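Long-range contacts in thioredoxin peroxidase 2 (Plasmodium falciparum, PDB 2C0D), which probably reduces hydrogen peroxide and organic hydroperoxides to water and alcohols as a thioredoxin-dependent mitochondrial 2-Cys peroxiredoxin: residues 65-70 / 142-147; 61-66 / 94-99; 32-37 / 123-128; 55-60 / 88-93. All blocks are in the same frame, centred on the assembly; numbering follows the deposited sequence.

Interaction 1: residues 65-70 / 142-147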
# COMPACT_ATOMS: atom_id res chain seq x y z
N PRO B 65 13.09 -7.63 -5.51
CA PRO B 65 14.54 -7.86 -5.49
C PRO B 65 14.89 -9.30 -5.93
O PRO B 65 14.10 -10.23 -5.72
CB PRO B 65 14.87 -7.69 -3.98
CG PRO B 65 13.68 -8.30 -3.29
CD PRO B 65 12.48 -7.80 -4.16
N LEU B 66 16.06 -9.44 -6.57
CA LEU B 66 16.60 -10.75 -6.92
C LEU B 66 17.87 -11.14 -6.13
O LEU B 66 18.44 -12.20 -6.39
CB LEU B 66 16.90 -10.84 -8.41
CG LEU B 66 15.70 -10.93 -9.35
CD1 LEU B 66 16.16 -11.24 -10.81
CD2 LEU B 66 14.67 -11.95 -8.91
N ASN B 67 18.28 -10.34 -5.15
CA ASN B 67 19.44 -10.75 -4.33
C ASN B 67 19.08 -11.99 -3.51
O ASN B 67 17.90 -12.21 -3.19
CB ASN B 67 19.96 -9.61 -3.47
CG ASN B 67 18.87 -8.96 -2.68
OD1 ASN B 67 18.45 -9.48 -1.66
ND2 ASN B 67 18.41 -7.80 -3.15
N TYR B 68 20.06 -12.82 -3.19
CA TYR B 68 19.74 -14.06 -2.46
C TYR B 68 19.08 -13.84 -1.11
O TYR B 68 18.29 -14.68 -0.67
CB TYR B 68 20.96 -14.95 -2.29
CG TYR B 68 21.49 -15.53 -3.59
CD1 TYR B 68 20.63 -15.88 -4.62
CD2 TYR B 68 22.86 -15.77 -3.74
CE1 TYR B 68 21.11 -16.40 -5.82
CE2 TYR B 68 23.36 -16.33 -4.93
CZ TYR B 68 22.48 -16.63 -5.96
OH TYR B 68 22.94 -17.16 -7.15
N THR B 69 19.41 -12.75 -0.43
CA THR B 69 18.82 -12.51 0.89
C THR B 69 17.30 -12.40 0.79
O THR B 69 16.58 -13.02 1.61
CB THR B 69 19.40 -11.27 1.57
OG1 THR B 69 20.81 -11.47 1.73
CG2 THR B 69 18.79 -11.11 2.98
N PHE B 70 16.82 -11.63 -0.19
CA PHE B 70 15.38 -11.28 -0.24
C PHE B 70 14.54 -11.85 -1.39
O PHE B 70 13.32 -11.60 -1.46
CB PHE B 70 15.24 -9.76 -0.20
CG PHE B 70 15.69 -9.15 1.09
CD1 PHE B 70 14.99 -9.38 2.28
CD2 PHE B 70 16.83 -8.36 1.12
CE1 PHE B 70 15.41 -8.81 3.48
CE2 PHE B 70 17.26 -7.77 2.34
CZ PHE B 70 16.54 -8.00 3.51
N ASN B 142 20.39 2.83 -4.20
CA ASN B 142 20.94 2.78 -5.57
C ASN B 142 21.33 1.38 -6.00
O ASN B 142 22.31 1.19 -6.76
CB ASN B 142 22.17 3.69 -5.70
CG ASN B 142 22.49 3.99 -7.14
OD1 ASN B 142 21.58 4.27 -7.92
ND2 ASN B 142 23.76 3.84 -7.53
N SER B 143 20.55 0.40 -5.54
CA SER B 143 20.93 -0.99 -5.63
C SER B 143 19.84 -1.93 -6.19
O SER B 143 20.08 -2.63 -7.19
CB SER B 143 21.45 -1.50 -4.29
OG SER B 143 21.95 -2.82 -4.47
N PHE B 144 18.67 -1.98 -5.55
CA PHE B 144 17.63 -2.90 -5.99
C PHE B 144 16.26 -2.38 -5.62
O PHE B 144 16.14 -1.47 -4.83
CB PHE B 144 17.82 -4.31 -5.42
CG PHE B 144 17.82 -4.39 -3.92
CD1 PHE B 144 16.61 -4.47 -3.24
CD2 PHE B 144 19.01 -4.42 -3.19
CE1 PHE B 144 16.58 -4.59 -1.83
CE2 PHE B 144 19.00 -4.54 -1.79
CZ PHE B 144 17.78 -4.61 -1.11
N ALA B 145 15.25 -2.97 -6.22
CA ALA B 145 13.88 -2.56 -5.96
C ALA B 145 13.28 -3.20 -4.71
O ALA B 145 13.40 -4.43 -4.45
CB ALA B 145 12.99 -2.85 -7.17
N LEU B 146 12.55 -2.39 -3.96
CA LEU B 146 11.80 -2.86 -2.79
C LEU B 146 10.53 -3.55 -3.28
O LEU B 146 10.21 -3.53 -4.48
CB LEU B 146 11.43 -1.66 -1.89
CG LEU B 146 12.67 -0.94 -1.29
CD1 LEU B 146 12.24 0.32 -0.58
CD2 LEU B 146 13.31 -1.88 -0.28
N ARG B 147 9.80 -4.14 -2.33
CA ARG B 147 8.63 -4.95 -2.66
C ARG B 147 7.44 -4.03 -2.87
O ARG B 147 6.53 -3.93 -2.00
CB ARG B 147 8.40 -5.96 -1.50
CG ARG B 147 7.73 -7.20 -2.04
CD ARG B 147 7.95 -8.54 -1.36
NE ARG B 147 9.29 -8.96 -1.01
CZ ARG B 147 10.10 -9.72 -1.77
NH1 ARG B 147 9.79 -10.07 -3.01
NH2 ARG B 147 11.28 -10.05 -1.30
O HOH W 1 11.76 -11.43 -4.88
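F144 faces N67 and P65 where the thioredoxin-like fold of this peroxiredoxin carries the 65-70 loop that leads from strand 58-63 toward helix 73-81 and the predicted peroxidatic C72. The F144 ring leaves its strand with CG between the backbone N and the carbonyl carbon (chi1 60°), against the loop. N67 ND2 sits over the centre of one ring face, 3.4 Å from F144 CD2, with amide and ring planes 59° apart. That amide's other end is held too: N67 OD1 accepts from F70 N at 3.1 Å in an Asx motif. P65 CB adds an apolar touch 3.7 Å from F144 CD1. At A145 the backbone passes the proline, whose nitrogen has no hydrogen to give, so no sheet bond forms here. The R147 chain, bent at chi3, crosses the proline ring at about a right angle, and P65 CD lies over one face of the guanidinium, offset toward its rim. Its NH1 forms a salt bridge to E75, NE donates to L166 O, and the side chain touches C72, consistent with shaping the peroxide site. Water links NH1 to P65 O, and R147 NH2 gives F70 O a bent bond of 2.6 Å, close to the guanidinium plane.

Interaction 2: residues 61-66 / 94-99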
# COMPACT_ATOMS: atom_id res chain seq x y z
N LEU B 61 2.02 -3.01 -11.66
CA LEU B 61 3.48 -3.07 -11.64
C LEU B 61 3.91 -3.78 -10.36
O LEU B 61 3.60 -3.30 -9.25
CB LEU B 61 4.11 -1.68 -11.64
CG LEU B 61 3.62 -0.74 -12.74
CD1 LEU B 61 4.40 0.59 -12.72
CD2 LEU B 61 3.65 -1.42 -14.14
N LEU B 62 4.65 -4.87 -10.49
CA LEU B 62 5.07 -5.65 -9.35
C LEU B 62 6.59 -5.59 -9.27
O LEU B 62 7.28 -6.28 -10.04
CB LEU B 62 4.59 -7.10 -9.54
CG LEU B 62 4.84 -8.13 -8.44
CD1 LEU B 62 3.94 -7.91 -7.24
CD2 LEU B 62 4.62 -9.54 -9.01
N PHE B 63 7.12 -4.77 -8.35
CA PHE B 63 8.59 -4.65 -8.20
C PHE B 63 9.11 -5.67 -7.19
O PHE B 63 8.42 -6.01 -6.19
CB PHE B 63 8.94 -3.26 -7.64
CG PHE B 63 8.73 -2.14 -8.62
CD1 PHE B 63 9.80 -1.67 -9.40
CD2 PHE B 63 7.48 -1.52 -8.73
CE1 PHE B 63 9.63 -0.60 -10.28
CE2 PHE B 63 7.30 -0.44 -9.60
CZ PHE B 63 8.38 0.03 -10.36
N TYR B 64 10.32 -6.16 -7.41
CA TYR B 64 10.89 -7.14 -6.44
C TYR B 64 12.40 -7.16 -6.57
O TYR B 64 12.95 -6.71 -7.61
CB TYR B 64 10.31 -8.55 -6.66
CG TYR B 64 10.49 -8.98 -8.09
CD1 TYR B 64 11.71 -9.55 -8.55
CD2 TYR B 64 9.47 -8.74 -9.02
CE1 TYR B 64 11.89 -9.87 -9.90
CE2 TYR B 64 9.65 -9.06 -10.37
CZ TYR B 64 10.84 -9.61 -10.80
OH TYR B 64 10.93 -9.89 -12.15
N PRO B 65 13.09 -7.63 -5.51
CA PRO B 65 14.54 -7.86 -5.49
C PRO B 65 14.89 -9.30 -5.93
O PRO B 65 14.10 -10.23 -5.72
CB PRO B 65 14.87 -7.69 -3.98
CG PRO B 65 13.68 -8.30 -3.29
CD PRO B 65 12.48 -7.80 -4.16
N LEU B 66 16.06 -9.44 -6.57
CA LEU B 66 16.60 -10.75 -6.92
C LEU B 66 17.87 -11.14 -6.13
O LEU B 66 18.44 -12.20 -6.39
CB LEU B 66 16.90 -10.84 -8.41
CG LEU B 66 15.70 -10.93 -9.35
CD1 LEU B 66 16.16 -11.24 -10.81
CD2 LEU B 66 14.67 -11.95 -8.91
N LEU B 94 3.01 -6.60 -14.90
CA LEU B 94 4.43 -6.45 -15.27
C LEU B 94 5.33 -6.63 -14.03
O LEU B 94 5.21 -5.86 -13.04
CB LEU B 94 4.69 -5.07 -15.86
CG LEU B 94 3.85 -4.74 -17.12
CD1 LEU B 94 4.07 -3.30 -17.53
CD2 LEU B 94 4.15 -5.70 -18.27
N GLY B 95 6.20 -7.64 -14.07
CA GLY B 95 7.17 -7.81 -12.98
C GLY B 95 8.33 -6.90 -13.32
O GLY B 95 8.74 -6.79 -14.51
N ILE B 96 8.85 -6.19 -12.33
CA ILE B 96 9.98 -5.28 -12.61
C ILE B 96 11.11 -5.48 -11.58
O ILE B 96 10.85 -5.46 -10.38
CB ILE B 96 9.55 -3.81 -12.55
CG1 ILE B 96 8.37 -3.54 -13.51
CG2 ILE B 96 10.75 -2.91 -12.90
CD1 ILE B 96 7.70 -2.19 -13.33
N SER B 97 12.35 -5.68 -12.03
CA SER B 97 13.52 -5.68 -11.10
C SER B 97 14.68 -4.98 -11.80
O SER B 97 14.64 -4.79 -13.03
CB SER B 97 13.94 -7.08 -10.64
OG SER B 97 14.63 -7.79 -11.68
N VAL B 98 15.72 -4.65 -11.05
CA VAL B 98 16.90 -3.96 -11.64
C VAL B 98 17.82 -4.89 -12.49
O VAL B 98 18.79 -4.43 -13.11
CB VAL B 98 17.71 -3.17 -10.58
CG1 VAL B 98 16.78 -2.17 -9.88
CG2 VAL B 98 18.31 -4.08 -9.60
N ASP B 99 17.45 -6.14 -12.60
CA ASP B 99 18.35 -7.16 -13.14
C ASP B 99 18.17 -7.33 -14.64
O ASP B 99 17.16 -6.88 -15.19
CB ASP B 99 18.07 -8.48 -12.43
CG ASP B 99 18.22 -8.37 -10.90
OD1 ASP B 99 19.23 -8.87 -10.37
OD2 ASP B 99 17.30 -7.85 -10.24
O HOH W 2 15.37 -5.27 -8.09
O HOH W 3 17.34 -7.12 -7.74
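L61 and L94 lie side by side on the same face of two neighbouring parallel strands, CD2 of L61 being 3.9 Å from CD1 of L94. L62 works both ways: its N gives a straight bond to L94 O (2.8 Å, 170°), and its O takes I96 N, which approaches from above the carbonyl plane. At F63 the side chain returns to the face of L61, and I96 CD1 lies over the F63 ring face in a CH-pi contact, 4.1 Å from the ring centroid, while I96 CG2 rests against F63 CE1. Y64 N closes the backbone pairing on I96 O at 3.1 Å. With its CG set between backbone N and carbonyl carbon (chi1 54°), the Y64 ring folds back along the partner strand: I96 O lies over one face and G95 CA at the edge. W107 meets the same ring. Past the strand ends, L66 CD1 packs 3.5 Å from D99 CG, and a water ties L66 N to D99 OD2. Strands 58-63 and 91-97, joined through helices 73-81 and 83-88, form a beta-alpha-beta crossover at the heart of the thioredoxin-like fold, with C72, the predicted peroxidatic cysteine, in the connection.

Interaction 3: residues 32-37 / 123-128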
# COMPACT_ATOMS: atom_id res chain seq x y z
N TYR B 32 4.87 7.42 -14.07
CA TYR B 32 6.11 7.53 -14.83
C TYR B 32 6.08 6.57 -16.00
O TYR B 32 5.97 5.35 -15.84
CB TYR B 32 7.29 7.22 -13.90
CG TYR B 32 8.63 7.15 -14.63
CD1 TYR B 32 9.22 8.31 -15.18
CD2 TYR B 32 9.32 5.95 -14.75
CE1 TYR B 32 10.46 8.27 -15.84
CE2 TYR B 32 10.59 5.90 -15.41
CZ TYR B 32 11.13 7.06 -15.96
OH TYR B 32 12.37 7.05 -16.61
N ASN B 33 6.20 7.15 -17.21
CA ASN B 33 6.10 6.40 -18.44
C ASN B 33 7.46 5.88 -18.87
O ASN B 33 8.18 6.54 -19.59
CB ASN B 33 5.54 7.34 -19.53
CG ASN B 33 5.29 6.65 -20.85
OD1 ASN B 33 5.25 5.41 -20.96
ND2 ASN B 33 5.10 7.48 -21.90
N PHE B 34 7.79 4.67 -18.47
CA PHE B 34 9.12 4.13 -18.79
C PHE B 34 9.16 3.45 -20.13
O PHE B 34 8.13 3.09 -20.69
CB PHE B 34 9.55 3.16 -17.70
CG PHE B 34 8.59 2.03 -17.47
CD1 PHE B 34 8.67 0.85 -18.21
CD2 PHE B 34 7.62 2.13 -16.47
CE1 PHE B 34 7.79 -0.19 -17.96
CE2 PHE B 34 6.75 1.10 -16.22
CZ PHE B 34 6.84 -0.08 -16.97
N THR B 35 10.38 3.28 -20.64
CA THR B 35 10.65 2.40 -21.77
C THR B 35 11.83 1.51 -21.34
O THR B 35 12.87 2.00 -20.83
CB THR B 35 10.96 3.14 -23.10
OG1 THR B 35 9.84 3.97 -23.48
CG2 THR B 35 11.18 2.14 -24.22
N ALA B 36 11.65 0.20 -21.48
CA ALA B 36 12.67 -0.73 -21.00
C ALA B 36 12.51 -2.00 -21.80
O ALA B 36 11.46 -2.24 -22.38
CB ALA B 36 12.50 -1.03 -19.49
N GLN B 37 13.55 -2.82 -21.82
CA GLN B 37 13.39 -4.15 -22.42
C GLN B 37 12.67 -5.06 -21.46
O GLN B 37 12.85 -4.97 -20.23
CB GLN B 37 14.75 -4.77 -22.76
CG GLN B 37 15.51 -4.01 -23.82
CD GLN B 37 16.70 -4.79 -24.29
OE1 GLN B 37 17.53 -5.21 -23.47
NE2 GLN B 37 16.79 -5.04 -25.60
N THR B 123 4.95 -10.57 -18.62
CA THR B 123 6.22 -9.93 -18.95
C THR B 123 7.05 -9.50 -17.73
O THR B 123 6.51 -8.92 -16.77
CB THR B 123 5.93 -8.70 -19.83
OG1 THR B 123 5.31 -9.17 -21.05
CG2 THR B 123 7.24 -7.89 -20.17
N LEU B 124 8.35 -9.79 -17.77
CA LEU B 124 9.31 -9.38 -16.76
C LEU B 124 10.20 -8.27 -17.36
O LEU B 124 10.81 -8.44 -18.43
CB LEU B 124 10.19 -10.56 -16.31
CG LEU B 124 9.44 -11.78 -15.70
CD1 LEU B 124 10.48 -12.85 -15.37
CD2 LEU B 124 8.73 -11.38 -14.42
N VAL B 125 10.23 -7.13 -16.69
CA VAL B 125 10.87 -5.94 -17.23
C VAL B 125 12.20 -5.73 -16.55
O VAL B 125 12.31 -5.80 -15.31
CB VAL B 125 10.02 -4.69 -16.93
CG1 VAL B 125 10.69 -3.41 -17.50
CG2 VAL B 125 8.65 -4.88 -17.53
N SER B 126 13.20 -5.39 -17.36
CA SER B 126 14.54 -5.11 -16.83
C SER B 126 14.80 -3.62 -16.62
O SER B 126 15.03 -2.86 -17.59
CB SER B 126 15.58 -5.72 -17.77
OG SER B 126 15.69 -7.10 -17.49
N ASP B 127 14.79 -3.20 -15.34
CA ASP B 127 15.06 -1.79 -14.97
C ASP B 127 16.59 -1.59 -14.80
O ASP B 127 17.09 -1.25 -13.72
CB ASP B 127 14.31 -1.44 -13.67
CG ASP B 127 14.51 0.01 -13.23
OD1 ASP B 127 14.81 0.89 -14.08
OD2 ASP B 127 14.27 0.29 -12.03
N ILE B 128 17.34 -1.81 -15.89
CA ILE B 128 18.79 -1.94 -15.75
C ILE B 128 19.46 -0.62 -15.45
O ILE B 128 20.55 -0.63 -14.86
CB ILE B 128 19.52 -2.60 -16.93
CG1 ILE B 128 19.12 -1.91 -18.24
CG2 ILE B 128 19.45 -4.16 -16.82
CD1 ILE B 128 20.12 -2.24 -19.32
O HOH W 4 15.89 -2.52 -20.18
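Q37 and S126 join the first strand of the domain, 35-39, to strand 123-126, and so attach the N-terminal hairpin (35-39 with 45-49) to one side of the central mixed sheet. The two strands pair antiparallel, although the short segments 35-37 and 123-126 cross at 108°. S126 N reaches Q37 O at 2.9 Å in an almost straight bond (172°), coming in close to the direction in which the carbonyl points. Farther along the same pairing L124 bonds to L39 through the backbone. On the side of Q37 N and S126 O a water bridges in place of a direct bond, accepting from Q37 N and donating to S126 O, 2.8 Å from that oxygen.

Beside these polar bonds A36 and V125 touch, A36 CB lying 3.6 Å from V125 CG1. That methyl is the one anti to the backbone N (chi1 180°), and it also comes near the F34 ring, loosely and obliquely, with F34 CE1 4.4 Å from V125 CG1. I132 of helix 131-135 packs on both F34 and A36, closing this apolar patch. The polar end of S126 is engaged elsewhere: in the conformer modelled here, its OG bonds to D99 O. D127, at the centre of an inverse gamma turn, directs its carboxylate to the backbone N of I132 and S133. The polar bonds across this contact thus rest on main-chain atoms and one water, while A36 CB and V125 CG1 supply the apolar part of the join.

Interaction 4: residues 55-60 / 88-93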
# COMPACT_ATOMS: atom_id res chain seq x y z
N GLY B 55 -5.66 3.87 -22.54
CA GLY B 55 -6.91 3.69 -23.23
C GLY B 55 -7.17 2.25 -23.58
O GLY B 55 -8.18 1.95 -24.24
N GLN B 56 -6.30 1.34 -23.15
CA GLN B 56 -6.45 -0.07 -23.48
C GLN B 56 -6.64 -1.00 -22.29
O GLN B 56 -7.57 -1.83 -22.27
CB GLN B 56 -5.22 -0.56 -24.27
CG GLN B 56 -5.01 0.18 -25.59
CD GLN B 56 -6.19 0.03 -26.52
OE1 GLN B 56 -6.81 -1.03 -26.59
NE2 GLN B 56 -6.52 1.11 -27.24
N LYS B 57 -5.75 -0.87 -21.30
CA LYS B 57 -5.64 -1.83 -20.21
C LYS B 57 -5.19 -1.12 -18.93
O LYS B 57 -4.48 -0.10 -19.00
CB LYS B 57 -4.55 -2.87 -20.51
CG LYS B 57 -4.71 -3.63 -21.83
CD LYS B 57 -3.67 -4.70 -21.91
CE LYS B 57 -4.09 -5.84 -21.04
NZ LYS B 57 -3.42 -7.04 -21.58
N TYR B 58 -5.61 -1.66 -17.79
CA TYR B 58 -5.00 -1.33 -16.49
C TYR B 58 -3.64 -2.00 -16.45
O TYR B 58 -3.42 -2.97 -17.20
CB TYR B 58 -5.83 -1.90 -15.34
CG TYR B 58 -7.18 -1.25 -15.19
CD1 TYR B 58 -7.35 -0.17 -14.32
CD2 TYR B 58 -8.28 -1.72 -15.89
CE1 TYR B 58 -8.61 0.44 -14.18
CE2 TYR B 58 -9.55 -1.12 -15.76
CZ TYR B 58 -9.69 -0.05 -14.91
OH TYR B 58 -10.93 0.54 -14.76
N CYS B 59 -2.72 -1.49 -15.62
CA CYS B 59 -1.45 -2.18 -15.39
C CYS B 59 -1.26 -2.43 -13.91
O CYS B 59 -1.67 -1.60 -13.08
CB CYS B 59 -0.28 -1.32 -15.85
SG CYS B 59 -0.26 -1.12 -17.64
N CYS B 60 -0.64 -3.55 -13.58
CA CYS B 60 -0.23 -3.81 -12.19
C CYS B 60 1.30 -3.95 -12.26
O CYS B 60 1.80 -4.84 -12.94
CB CYS B 60 -0.88 -5.09 -11.66
SG CYS B 60 -0.28 -5.56 -10.06
N ASN B 88 -8.85 -11.49 -17.03
CA ASN B 88 -10.32 -11.31 -16.99
C ASN B 88 -10.69 -9.87 -16.61
O ASN B 88 -11.72 -9.37 -17.02
CB ASN B 88 -10.96 -12.25 -15.97
CG ASN B 88 -10.89 -13.73 -16.40
OD1 ASN B 88 -10.71 -14.03 -17.58
ND2 ASN B 88 -10.99 -14.63 -15.43
N LYS B 89 -9.82 -9.24 -15.83
CA LYS B 89 -10.03 -7.86 -15.40
C LYS B 89 -9.37 -6.80 -16.31
O LYS B 89 -9.39 -5.61 -15.99
CB LYS B 89 -9.57 -7.70 -13.95
CG LYS B 89 -10.32 -8.63 -12.99
CD LYS B 89 -9.75 -8.55 -11.57
CE LYS B 89 -10.12 -9.78 -10.74
NZ LYS B 89 -11.59 -9.90 -10.50
N ASN B 90 -8.82 -7.24 -17.46
CA ASN B 90 -8.17 -6.35 -18.40
C ASN B 90 -6.97 -5.64 -17.74
O ASN B 90 -6.79 -4.44 -17.92
CB ASN B 90 -9.16 -5.31 -18.94
CG ASN B 90 -8.67 -4.67 -20.22
OD1 ASN B 90 -7.83 -5.24 -20.93
ND2 ASN B 90 -9.17 -3.47 -20.52
N VAL B 91 -6.18 -6.40 -16.99
CA VAL B 91 -4.98 -5.86 -16.32
C VAL B 91 -3.73 -6.52 -16.91
O VAL B 91 -3.62 -7.76 -16.92
CB VAL B 91 -5.00 -6.14 -14.78
CG1 VAL B 91 -3.70 -5.56 -14.12
CG2 VAL B 91 -6.25 -5.55 -14.15
N GLU B 92 -2.80 -5.69 -17.37
CA GLU B 92 -1.46 -6.18 -17.75
C GLU B 92 -0.57 -6.27 -16.50
O GLU B 92 -0.31 -5.23 -15.86
CB GLU B 92 -0.83 -5.21 -18.77
CG GLU B 92 0.52 -5.73 -19.34
CD GLU B 92 0.41 -6.72 -20.51
OE1 GLU B 92 -0.70 -6.86 -21.09
OE2 GLU B 92 1.46 -7.34 -20.88
N LEU B 93 -0.13 -7.48 -16.14
CA LEU B 93 0.80 -7.65 -15.01
C LEU B 93 2.24 -7.51 -15.50
O LEU B 93 2.67 -8.24 -16.44
CB LEU B 93 0.61 -9.03 -14.36
CG LEU B 93 1.50 -9.33 -13.15
CD1 LEU B 93 1.26 -8.30 -12.00
CD2 LEU B 93 1.25 -10.79 -12.68
O HOH W 5 -4.46 -8.91 -19.51
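K57 and E92 are brought together by two bends: the lysine chain turns at chi3 (77°), and the glutamate, whose CG is anti to its own N, turns at chi2 (83°). K57 NZ thereby meets E92 OE1 at 2.8 Å, nearly in line with the C-O bond, in a salt bridge at the margin of the sheet. A water shares the ammonium, linking NZ to V91 O. Just before these residues, N90 ND2 donates to Q56 O at 2.9 Å, lying in that carbonyl's plane on a lone pair.

The backbone pairing starts beside these groups. Y58 N bonds to N90 O, which also lies at the edge of the Y58 ring; E92 N then reaches Y58 O at 2.8 Å, and C60 N reaches E92 O at 2.9 Å. On the face away from E92 and C59 the contact is apolar: V91 spreads its methyls between neighbours, CG2 3.9 Å from Y58 CB and CG1 3.8 Å from C60 CB, and L93 CD1 packs on C60 SG at 3.7 Å. Helix 172-188 covers this face, where I179 meets V91 and D186 takes the Y58 hydroxyl. N90, with positive phi, is the C-prime residue of a Schellman motif, so the turn passes the chain from helix 83-88 into strand 91-97, completing the beta-alpha-beta unit of the thioredoxin-like fold.

Interactions 2 and 4 are two lengths of one parallel pairing, strands 58-63 and 91-97, joined by the bond from L94 N to C60 O. Interaction 2 is its buried half, rich in leucine and aromatic contacts; interaction 4 is the partly buried start, where a salt bridge and an amide bond appear. Interaction 3, also buried, lies on the far side of strand 91-97, which bonds to 123-126 through G95 O and V125 N; its main-chain and water bonds accompany a small apolar patch. Interaction 1, partly buried, shares P65 and L66 with interaction 2 but joins a sheet strand to the loop leading to the predicted active-site cysteine, trading regular pairing for a guanidinium and ring faces.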